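Local atomic coordinates of long form salivary protein D7L1 (Aedes aegypti, PDB entry 3DXL), a protein that binds and sequesters biogenic amines and leukotrienes of the vertebrate host, and so modulates blood feeding by the female mosquito. Residues E7-E18 with R267-L278; Q205-R213 with K223-D231. All coordinates share one frame; numbering follows the deposited sequence.

Interaction 1: E7-E18 with R267-L278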
loop_
_atom_site.group_PDB
_atom_site.type_symbol
_atom_site.label_atom_id
_atom_site.label_comp_id
_atom_site.label_asym_id
_atom_site.label_seq_id
_atom_site.Cartn_x
_atom_site.Cartn_y
_atom_site.Cartn_z
ATOM N N GLU A 7 -8.597 1.607 -1.401
ATOM C CA GLU A 7 -7.368 1.929 -0.683
ATOM C C GLU A 7 -6.193 1.152 -1.260
ATOM O O GLU A 7 -5.080 1.677 -1.389
ATOM C CB GLU A 7 -7.538 1.616 0.805
ATOM C CG GLU A 7 -6.308 1.926 1.663
ATOM C CD GLU A 7 -5.229 0.842 1.620
ATOM O OE1 GLU A 7 -5.543 -0.335 1.349
ATOM O OE2 GLU A 7 -4.059 1.162 1.926
ATOM N N GLU A 8 -6.441 -0.103 -1.609
ATOM C CA GLU A 8 -5.386 -0.949 -2.147
ATOM C C GLU A 8 -4.909 -0.452 -3.505
ATOM O O GLU A 8 -3.714 -0.481 -3.790
ATOM C CB GLU A 8 -5.819 -2.411 -2.198
ATOM C CG GLU A 8 -5.922 -3.029 -0.805
ATOM C CD GLU A 8 -6.546 -4.403 -0.791
ATOM O OE1 GLU A 8 -7.629 -4.580 -1.388
ATOM O OE2 GLU A 8 -5.987 -5.310 -0.139
ATOM N N MET A 9 -5.841 0.013 -4.338
ATOM C CA MET A 9 -5.462 0.596 -5.624
ATOM C C MET A 9 -4.788 1.950 -5.447
ATOM O O MET A 9 -3.811 2.244 -6.125
ATOM C CB MET A 9 -6.650 0.679 -6.585
ATOM C CG MET A 9 -7.192 -0.684 -6.982
ATOM S SD MET A 9 -5.937 -1.839 -7.618
ATOM C CE MET A 9 -5.156 -0.876 -8.896
ATOM N N LEU A 10 -5.276 2.747 -4.497
ATOM C CA LEU A 10 -4.639 4.028 -4.225
ATOM C C LEU A 10 -3.194 3.795 -3.773
ATOM O O LEU A 10 -2.273 4.505 -4.193
ATOM C CB LEU A 10 -5.410 4.825 -3.168
ATOM C CG LEU A 10 -4.880 6.230 -2.869
ATOM C CD1 LEU A 10 -4.992 7.183 -4.081
ATOM C CD2 LEU A 10 -5.611 6.787 -1.670
ATOM N N PHE A 11 -2.989 2.794 -2.914
ATOM C CA PHE A 11 -1.644 2.461 -2.481
ATOM C C PHE A 11 -0.758 2.104 -3.679
ATOM O O PHE A 11 0.365 2.591 -3.788
ATOM C CB PHE A 11 -1.646 1.319 -1.471
ATOM C CG PHE A 11 -0.277 0.970 -1.004
ATOM C CD1 PHE A 11 0.358 1.748 -0.039
ATOM C CD2 PHE A 11 0.411 -0.093 -1.567
ATOM C CE1 PHE A 11 1.659 1.457 0.369
ATOM C CE2 PHE A 11 1.707 -0.398 -1.165
ATOM C CZ PHE A 11 2.330 0.381 -0.191
ATOM N N ILE A 12 -1.256 1.236 -4.554
ATOM C CA ILE A 12 -0.502 0.835 -5.743
ATOM C C ILE A 12 -0.142 2.028 -6.625
ATOM O O ILE A 12 1.022 2.221 -6.979
ATOM C CB ILE A 12 -1.262 -0.244 -6.563
ATOM C CG1 ILE A 12 -1.250 -1.575 -5.807
ATOM C CG2 ILE A 12 -0.650 -0.391 -7.965
ATOM C CD1 ILE A 12 -2.190 -2.633 -6.367
ATOM N N PHE A 13 -1.136 2.842 -6.971
ATOM C CA PHE A 13 -0.864 3.938 -7.884
ATOM C C PHE A 13 0.147 4.915 -7.278
ATOM O O PHE A 13 1.108 5.326 -7.929
ATOM C CB PHE A 13 -2.143 4.693 -8.281
ATOM C CG PHE A 13 -3.211 3.831 -8.944
ATOM C CD1 PHE A 13 -2.879 2.816 -9.831
ATOM C CD2 PHE A 13 -4.553 4.052 -8.656
ATOM C CE1 PHE A 13 -3.878 2.044 -10.433
ATOM C CE2 PHE A 13 -5.554 3.283 -9.250
ATOM C CZ PHE A 13 -5.209 2.284 -10.126
ATOM N N THR A 14 -0.081 5.297 -6.023
ATOM C CA THR A 14 0.800 6.276 -5.392
ATOM C C THR A 14 2.208 5.743 -5.145
ATOM O O THR A 14 3.174 6.486 -5.336
ATOM C CB THR A 14 0.192 6.883 -4.106
ATOM O OG1 THR A 14 -0.099 5.844 -3.167
ATOM C CG2 THR A 14 -1.073 7.668 -4.441
ATOM N N ARG A 15 2.333 4.474 -4.744
ATOM C CA ARG A 15 3.651 3.862 -4.583
ATOM C C ARG A 15 4.404 3.838 -5.915
ATOM O O ARG A 15 5.579 4.192 -5.988
ATOM C CB ARG A 15 3.554 2.453 -3.987
ATOM C CG ARG A 15 4.858 1.651 -3.985
ATOM C CD ARG A 15 6.004 2.312 -3.197
ATOM N NE ARG A 15 5.674 2.549 -1.791
ATOM C CZ ARG A 15 5.788 1.635 -0.833
ATOM N NH1 ARG A 15 6.251 0.417 -1.098
ATOM N NH2 ARG A 15 5.445 1.952 0.409
ATOM N N CYS A 16 3.718 3.432 -6.976
ATOM C CA CYS A 16 4.359 3.354 -8.275
ATOM C C CYS A 16 4.757 4.738 -8.793
ATOM O O CYS A 16 5.816 4.885 -9.410
ATOM C CB CYS A 16 3.450 2.620 -9.248
ATOM S SG CYS A 16 3.348 0.851 -8.886
ATOM N N MET A 17 3.951 5.764 -8.504
ATOM C CA MET A 17 4.339 7.120 -8.870
ATOM C C MET A 17 5.527 7.592 -8.040
ATOM O O MET A 17 6.467 8.175 -8.578
ATOM C CB MET A 17 3.170 8.092 -8.753
ATOM C CG MET A 17 2.158 7.897 -9.861
ATOM S SD MET A 17 0.946 9.210 -9.957
ATOM C CE MET A 17 -0.080 8.769 -8.553
ATOM N N GLU A 18 5.505 7.314 -6.730
ATOM C CA GLU A 18 6.618 7.708 -5.860
ATOM C C GLU A 18 7.941 7.133 -6.368
ATOM O O GLU A 18 8.964 7.821 -6.385
ATOM C CB GLU A 18 6.344 7.285 -4.416
ATOM C CG GLU A 18 7.361 7.859 -3.426
ATOM C CD GLU A 18 7.015 7.575 -1.982
ATOM O OE1 GLU A 18 5.835 7.678 -1.604
ATOM O OE2 GLU A 18 7.938 7.277 -1.205
ATOM N N ARG A 267 6.559 6.552 9.010
ATOM C CA ARG A 267 5.592 5.853 8.173
ATOM C C ARG A 267 4.164 6.243 8.534
ATOM O O ARG A 267 3.336 6.435 7.633
ATOM C CB ARG A 267 5.781 4.339 8.234
ATOM C CG ARG A 267 4.801 3.561 7.335
ATOM C CD ARG A 267 4.867 4.026 5.880
ATOM N NE ARG A 267 3.995 3.285 4.972
ATOM C CZ ARG A 267 4.329 2.147 4.371
ATOM N NH1 ARG A 267 5.507 1.570 4.612
ATOM N NH2 ARG A 267 3.482 1.588 3.506
ATOM N N GLU A 268 3.859 6.365 9.827
ATOM C CA GLU A 268 2.512 6.790 10.214
ATOM C C GLU A 268 2.179 8.155 9.603
ATOM O O GLU A 268 1.074 8.363 9.088
ATOM C CB GLU A 268 2.356 6.831 11.738
ATOM C CG GLU A 268 0.921 7.145 12.216
ATOM C CD GLU A 268 0.554 8.636 12.223
ATOM O OE1 GLU A 268 1.445 9.481 12.447
ATOM O OE2 GLU A 268 -0.639 8.957 12.012
ATOM N N VAL A 269 3.126 9.083 9.673
ATOM C CA VAL A 269 2.944 10.414 9.115
ATOM C C VAL A 269 2.658 10.331 7.614
ATOM O O VAL A 269 1.704 10.935 7.102
ATOM C CB VAL A 269 4.176 11.310 9.387
ATOM C CG1 VAL A 269 4.088 12.618 8.605
ATOM C CG2 VAL A 269 4.290 11.611 10.881
ATOM N N ARG A 270 3.470 9.560 6.897
ATOM C CA ARG A 270 3.312 9.446 5.455
ATOM C C ARG A 270 2.037 8.686 5.080
ATOM O O ARG A 270 1.477 8.916 3.996
ATOM C CB ARG A 270 4.563 8.833 4.829
ATOM C CG ARG A 270 5.757 9.774 4.932
ATOM C CD ARG A 270 6.991 9.259 4.226
ATOM N NE ARG A 270 7.599 8.177 4.990
ATOM C CZ ARG A 270 7.531 6.887 4.662
ATOM N NH1 ARG A 270 6.886 6.503 3.562
ATOM N NH2 ARG A 270 8.104 5.973 5.439
ATOM N N SER A 271 1.546 7.816 5.966
ATOM C CA SER A 271 0.305 7.076 5.695
ATOM C C SER A 271 -0.914 7.989 5.691
ATOM O O SER A 271 -1.975 7.609 5.193
ATOM C CB SER A 271 0.078 5.919 6.674
ATOM O OG SER A 271 -0.467 6.376 7.907
ATOM N N GLN A 272 -0.769 9.192 6.243
ATOM C CA GLN A 272 -1.876 10.143 6.263
ATOM C C GLN A 272 -2.188 10.719 4.889
ATOM O O GLN A 272 -3.296 11.210 4.675
ATOM C CB GLN A 272 -1.563 11.303 7.204
ATOM C CG GLN A 272 -1.336 10.883 8.650
ATOM C CD GLN A 272 -0.827 12.005 9.538
ATOM O OE1 GLN A 272 -0.675 13.146 9.106
ATOM N NE2 GLN A 272 -0.538 11.670 10.789
ATOM N N ILE A 273 -1.214 10.696 3.981
ATOM C CA ILE A 273 -1.388 11.236 2.633
ATOM C C ILE A 273 -0.615 10.310 1.710
ATOM O O ILE A 273 0.613 10.365 1.653
ATOM C CB ILE A 273 -0.814 12.680 2.493
ATOM C CG1 ILE A 273 -1.292 13.605 3.627
ATOM C CG2 ILE A 273 -1.170 13.259 1.119
ATOM C CD1 ILE A 273 -0.552 14.930 3.690
ATOM N N TYR A 274 -1.317 9.463 0.974
ATOM C CA TYR A 274 -0.610 8.492 0.150
ATOM C C TYR A 274 0.282 9.177 -0.893
ATOM O O TYR A 274 1.382 8.700 -1.174
ATOM C CB TYR A 274 -1.578 7.489 -0.476
ATOM C CG TYR A 274 -2.011 6.371 0.459
ATOM C CD1 TYR A 274 -1.835 6.458 1.852
ATOM C CD2 TYR A 274 -2.615 5.227 -0.051
ATOM C CE1 TYR A 274 -2.230 5.429 2.688
ATOM C CE2 TYR A 274 -3.029 4.202 0.775
ATOM C CZ TYR A 274 -2.834 4.312 2.160
ATOM O OH TYR A 274 -3.236 3.298 2.995
ATOM N N ALA A 275 -0.154 10.335 -1.395
ATOM C CA ALA A 275 0.630 11.160 -2.320
ATOM C C ALA A 275 1.650 12.087 -1.637
ATOM O O ALA A 275 2.128 13.037 -2.256
ATOM C CB ALA A 275 -0.299 11.968 -3.229
ATOM N N PHE A 276 1.993 11.794 -0.374
ATOM C CA PHE A 276 2.956 12.570 0.436
ATOM C C PHE A 276 4.169 13.102 -0.337
ATOM O O PHE A 276 4.514 14.281 -0.235
ATOM C CB PHE A 276 3.427 11.697 1.603
ATOM C CG PHE A 276 4.289 12.408 2.612
ATOM C CD1 PHE A 276 3.711 13.050 3.698
ATOM C CD2 PHE A 276 5.675 12.403 2.494
ATOM C CE1 PHE A 276 4.500 13.684 4.650
ATOM C CE2 PHE A 276 6.471 13.047 3.446
ATOM C CZ PHE A 276 5.877 13.683 4.519
ATOM N N ASN A 277 4.822 12.219 -1.089
ATOM C CA ASN A 277 6.067 12.549 -1.779
ATOM C C ASN A 277 5.920 12.873 -3.256
ATOM O O ASN A 277 6.932 13.059 -3.941
ATOM C CB ASN A 277 7.072 11.406 -1.609
ATOM C CG ASN A 277 7.835 11.487 -0.299
ATOM O OD1 ASN A 277 8.219 12.569 0.129
ATOM N ND2 ASN A 277 8.093 10.335 0.319
ATOM N N LEU A 278 4.688 12.945 -3.756
ATOM C CA LEU A 278 4.511 13.021 -5.208
ATOM C C LEU A 278 4.813 14.388 -5.835
ATOM O O LEU A 278 5.581 14.454 -6.793
ATOM C CB LEU A 278 3.165 12.444 -5.664
ATOM C CG LEU A 278 2.887 11.003 -5.224
ATOM C CD1 LEU A 278 1.648 10.471 -5.925
ATOM C CD2 LEU A 278 4.066 10.092 -5.466
HETATM O O HOH W 1 3.949 9.668 -1.925
HETATM O O HOH W 2 5.416 7.646 1.222
#

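Interaction 2: Q205-R213 with K223-D231. Unlike the reference sequence in segment 223-231: Glu227 (reference Lys).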
loop_
_atom_site.group_PDB
_atom_site.type_symbol
_atom_site.label_atom_id
_atom_site.label_comp_id
_atom_site.label_asym_id
_atom_site.label_seq_id
_atom_site.Cartn_x
_atom_site.Cartn_y
_atom_site.Cartn_z
ATOM N N GLN A 205 2.861 -12.993 5.343
ATOM C CA GLN A 205 4.317 -13.125 5.205
ATOM C C GLN A 205 5.038 -11.802 5.440
ATOM O O GLN A 205 4.567 -10.738 5.033
ATOM C CB GLN A 205 4.714 -13.706 3.838
ATOM C CG GLN A 205 4.059 -15.056 3.472
ATOM C CD GLN A 205 4.397 -16.206 4.422
ATOM O OE1 GLN A 205 5.415 -16.190 5.117
ATOM N NE2 GLN A 205 3.535 -17.217 4.445
ATOM N N LEU A 206 6.189 -11.880 6.101
ATOM C CA LEU A 206 7.044 -10.718 6.300
ATOM C C LEU A 206 7.560 -10.183 4.965
ATOM O O LEU A 206 8.032 -10.959 4.127
ATOM C CB LEU A 206 8.236 -11.090 7.186
ATOM C CG LEU A 206 9.270 -9.992 7.439
ATOM C CD1 LEU A 206 8.677 -8.885 8.301
ATOM C CD2 LEU A 206 10.513 -10.588 8.074
ATOM N N ASP A 207 7.474 -8.866 4.773
ATOM C CA ASP A 207 8.109 -8.216 3.629
ATOM C C ASP A 207 9.265 -7.353 4.120
ATOM O O ASP A 207 9.089 -6.177 4.460
ATOM C CB ASP A 207 7.102 -7.389 2.826
ATOM C CG ASP A 207 7.690 -6.842 1.530
ATOM O OD1 ASP A 207 8.928 -6.825 1.373
ATOM O OD2 ASP A 207 6.899 -6.434 0.660
ATOM N N VAL A 208 10.455 -7.953 4.150
ATOM C CA VAL A 208 11.645 -7.288 4.674
ATOM C C VAL A 208 11.948 -6.000 3.908
ATOM O O VAL A 208 12.373 -5.005 4.495
ATOM C CB VAL A 208 12.890 -8.225 4.652
ATOM C CG1 VAL A 208 14.151 -7.481 5.075
ATOM C CG2 VAL A 208 12.683 -9.432 5.545
ATOM N N GLU A 209 11.729 -6.022 2.592
ATOM C CA GLU A 209 12.029 -4.857 1.772
ATOM C C GLU A 209 11.170 -3.644 2.133
ATOM O O GLU A 209 11.646 -2.517 2.066
ATOM C CB GLU A 209 11.941 -5.186 0.278
ATOM C CG GLU A 209 13.031 -6.152 -0.219
ATOM C CD GLU A 209 14.447 -5.712 0.143
ATOM O OE1 GLU A 209 14.752 -4.501 0.058
ATOM O OE2 GLU A 209 15.266 -6.590 0.498
ATOM N N GLU A 210 9.919 -3.873 2.523
ATOM C CA GLU A 210 9.077 -2.753 2.948
ATOM C C GLU A 210 9.587 -2.115 4.251
ATOM O O GLU A 210 9.599 -0.893 4.379
ATOM C CB GLU A 210 7.624 -3.189 3.086
ATOM C CG GLU A 210 6.624 -2.037 3.311
ATOM C CD GLU A 210 6.392 -1.119 2.104
ATOM O OE1 GLU A 210 6.710 -1.493 0.950
ATOM O OE2 GLU A 210 5.861 -0.012 2.324
ATOM N N VAL A 211 10.031 -2.949 5.198
ATOM C CA VAL A 211 10.579 -2.435 6.462
ATOM C C VAL A 211 11.856 -1.651 6.171
ATOM O O VAL A 211 12.073 -0.556 6.690
ATOM C CB VAL A 211 10.863 -3.548 7.484
ATOM C CG1 VAL A 211 11.161 -2.935 8.835
ATOM C CG2 VAL A 211 9.681 -4.483 7.601
ATOM N N LYS A 212 12.689 -2.208 5.295
ATOM C CA LYS A 212 13.928 -1.547 4.904
ATOM C C LYS A 212 13.678 -0.193 4.259
ATOM O O LYS A 212 14.403 0.762 4.508
ATOM C CB LYS A 212 14.748 -2.423 3.957
ATOM C CG LYS A 212 15.398 -3.614 4.648
ATOM C CD LYS A 212 15.987 -4.602 3.643
ATOM C CE LYS A 212 17.099 -3.970 2.830
ATOM N NZ LYS A 212 17.705 -4.949 1.874
ATOM N N ARG A 213 12.646 -0.126 3.410
ATOM C CA ARG A 213 12.268 1.098 2.733
ATOM C C ARG A 213 12.062 2.215 3.757
ATOM O O ARG A 213 12.534 3.327 3.582
ATOM C CB ARG A 213 10.986 0.863 1.924
ATOM C CG ARG A 213 10.565 2.018 1.039
ATOM C CD ARG A 213 9.257 1.706 0.313
ATOM N NE ARG A 213 9.143 2.502 -0.917
ATOM C CZ ARG A 213 8.686 3.748 -0.971
ATOM N NH1 ARG A 213 8.261 4.358 0.130
ATOM N NH2 ARG A 213 8.633 4.391 -2.129
ATOM N N LYS A 223 21.447 -2.924 7.558
ATOM C CA LYS A 223 22.152 -4.181 7.829
ATOM C C LYS A 223 21.760 -4.794 9.176
ATOM O O LYS A 223 21.433 -5.982 9.266
ATOM C CB LYS A 223 23.674 -4.014 7.725
ATOM C CG LYS A 223 24.192 -3.947 6.301
ATOM C CD LYS A 223 25.711 -3.772 6.269
ATOM C CE LYS A 223 26.127 -2.364 5.826
ATOM N NZ LYS A 223 26.374 -1.366 6.914
ATOM N N ALA A 224 21.767 -3.974 10.224
ATOM C CA ALA A 224 21.402 -4.457 11.548
ATOM C C ALA A 224 19.937 -4.907 11.566
ATOM O O ALA A 224 19.612 -5.932 12.141
ATOM C CB ALA A 224 21.681 -3.399 12.609
ATOM N N LEU A 225 19.068 -4.149 10.900
ATOM C CA LEU A 225 17.659 -4.511 10.792
ATOM C C LEU A 225 17.474 -5.885 10.157
ATOM O O LEU A 225 16.709 -6.706 10.641
ATOM C CB LEU A 225 16.910 -3.465 9.973
ATOM C CG LEU A 225 15.495 -3.842 9.521
ATOM C CD1 LEU A 225 14.524 -3.965 10.697
ATOM C CD2 LEU A 225 14.970 -2.840 8.509
ATOM N N GLU A 226 18.193 -6.134 9.069
ATOM C CA GLU A 226 18.067 -7.405 8.376
ATOM C C GLU A 226 18.462 -8.569 9.277
ATOM O O GLU A 226 17.789 -9.596 9.303
ATOM C CB GLU A 226 18.902 -7.422 7.099
ATOM C CG GLU A 226 18.236 -6.745 5.906
ATOM C CD GLU A 226 18.716 -7.298 4.558
ATOM O OE1 GLU A 226 19.913 -7.615 4.422
ATOM O OE2 GLU A 226 17.891 -7.414 3.629
ATOM N N GLU A 227 19.544 -8.395 10.035
ATOM C CA GLU A 227 19.987 -9.416 10.981
ATOM C C GLU A 227 18.937 -9.668 12.062
ATOM O O GLU A 227 18.606 -10.809 12.372
ATOM C CB GLU A 227 21.323 -9.012 11.604
ATOM C CG GLU A 227 22.478 -9.043 10.616
ATOM C CD GLU A 227 23.737 -8.359 11.118
ATOM O OE1 GLU A 227 23.681 -7.601 12.114
ATOM O OE2 GLU A 227 24.792 -8.576 10.490
ATOM N N VAL A 228 18.385 -8.590 12.614
ATOM C CA VAL A 228 17.304 -8.722 13.587
ATOM C C VAL A 228 16.100 -9.452 12.988
ATOM O O VAL A 228 15.541 -10.350 13.597
ATOM C CB VAL A 228 16.875 -7.347 14.146
ATOM C CG1 VAL A 228 15.510 -7.434 14.831
ATOM C CG2 VAL A 228 17.931 -6.803 15.115
ATOM N N LEU A 229 15.709 -9.077 11.776
ATOM C CA LEU A 229 14.550 -9.718 11.169
ATOM C C LEU A 229 14.788 -11.184 10.847
ATOM O O LEU A 229 13.868 -11.992 10.956
ATOM C CB LEU A 229 14.070 -8.955 9.936
ATOM C CG LEU A 229 13.265 -7.689 10.239
ATOM C CD1 LEU A 229 12.990 -6.956 8.931
ATOM C CD2 LEU A 229 11.959 -8.003 10.974
ATOM N N ASN A 230 16.021 -11.519 10.469
ATOM C CA ASN A 230 16.392 -12.916 10.240
ATOM C C ASN A 230 16.214 -13.733 11.520
ATOM O O ASN A 230 15.662 -14.838 11.485
ATOM C CB ASN A 230 17.817 -13.039 9.683
ATOM C CG ASN A 230 17.913 -12.646 8.204
ATOM O OD1 ASN A 230 16.911 -12.624 7.487
ATOM N ND2 ASN A 230 19.121 -12.331 7.754
ATOM N N ASP A 231 16.662 -13.175 12.647
ATOM C CA ASP A 231 16.474 -13.814 13.949
ATOM C C ASP A 231 14.994 -13.917 14.321
ATOM O O ASP A 231 14.543 -14.965 14.777
ATOM C CB ASP A 231 17.260 -13.082 15.041
ATOM C CG ASP A 231 18.708 -13.542 15.137
ATOM O OD1 ASP A 231 19.227 -14.141 14.169
ATOM O OD2 ASP A 231 19.330 -13.307 16.194
HETATM O O HOH W 3 15.848 -8.520 2.304
#

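Interaction 1: E7-E18 with R267-L278
Tyr274 presents its ring to helix 6-20, and its hydroxyl donates to Glu7 OE2 over 2.5 Å. The bond uses the anti lone pair of that oxygen, and the carboxylate plane stands 81° from the ring. Arg198 forms a salt bridge with the same oxygen, so a tyrosine and an arginine grip it together. Glu7 reaches the hydroxyl because CG lies anti to its backbone N (chi1 -180°) and the chain then bends at chi2.

Apolar contacts follow along the helix. Leu10 CD2 meets Tyr274 CD2 at 3.7 Å, and Tyr274 CE2 lies beside Phe11 CB and at the edge of the Phe11 ring. Thr14 sets OG1 near Tyr274 CB while the hydroxyl donates to Leu10 O, which also takes Thr14 N from the opposite face of its plane. Further toward the C-terminal end of the helix, Leu278 CD1 touches Met17 CE at 3.6 Å and its CD2 packs on the backbone at Glu18 N.

The contact joins the two PBP/GOBP-type halves of the protein: the first helix of the N-terminal half receives two overlapping type I turns, Ile273-Phe276 and Ala275-Leu278, that follow helix 257-271, which carries the noradrenaline-binding Glu268.

Polar links close the Glu18 end. Glu18 OE2 forms a salt bridge with Arg213 and takes a weak bond from Asn277 ND2 (3.4 Å), whose amide plane is nearly perpendicular to the carboxylate; Asn277 OD1 accepts from Gln282 N. Glu18 OE1 accepts from two waters, one tied to Tyr274 O and Asn277 N, the other to Arg270 NH1.

Among the charged groups, Arg15 NH2 and Arg267 NH2 come within 3.7 Å of each other, as Glu210 binds Arg15 through NH2 and Arg267 through NH1. The Arg267 guanidinium plane is nearly parallel to the Phe11 ring (6°), and its NH2 approaches Phe11 CE1 obliquely at 3.6 Å.

Interaction 2: Q205-R213 with K223-D231
A helical hairpin of the C-terminal PBP/GOBP-type domain brings helix 208-217 against helix 223-234, their segments running at 145° with axes 10.4 Å apart at closest approach. The inner side of this pair is apolar. Leu229 inserts between Leu206 and Val208: its CD2 lies 4.1 Å from Leu206 CD2, while CD1 faces Val208 CG1, the two side chains lying antiparallel as they pass. One turn earlier, Leu225 CD2 packs on Val211 CG1 at 3.8 Å and also touches Lys212 CG. Helix 243-253 adds to this apolar cluster through Tyr247, against Leu206 and Leu229, and Leu251, against Leu225 and Leu229.

Asp207 occupies the N-cap of helix 208-217, OD1 accepting a weak bond from Glu210 N.

Along the outer edge Glu209, Lys212 and Glu226 form a salt-bridge network. Lys212 starts with CG anti to its carbonyl carbon (chi1 -73°), crosses Glu226 at a slant and bends at chi3, which places NZ between the two carboxylates. It meets Glu209 OE2 on the syn side at 3.2 Å, whereas it approaches Glu226 OE2 from above the carboxylate plane, 67° out of it, at 3.0 Å. The shared ammonium probably offsets the repulsion between the acids, Glu209 OE2 standing 4.2 Å from Glu226 OE2. A water donates to both, 2.7 Å from Glu209 OE2 and 2.7 Å from Glu226 OE2.

Overall arrangement
Interaction 1 is a largely buried contact near the centre of the chain, joining the N-terminal and C-terminal halves; interaction 2 is partly buried, about 17 Å from the centre of the chain, and pairs two helices within the C-terminal half alone. The first combines a tyrosine, bound waters and enclosed charges with its apolar packing, while the second separates an aliphatic interior from a salt-bridge network on its outer side. Their centres lie about 21 Å apart, yet they meet at helix 208-217: Glu210 OE2 receives both Arg15 NH2 and Arg267 NH1, each at 2.8 Å, so the helix packed in interaction 2 supplies the anion between the arginines of interaction 1.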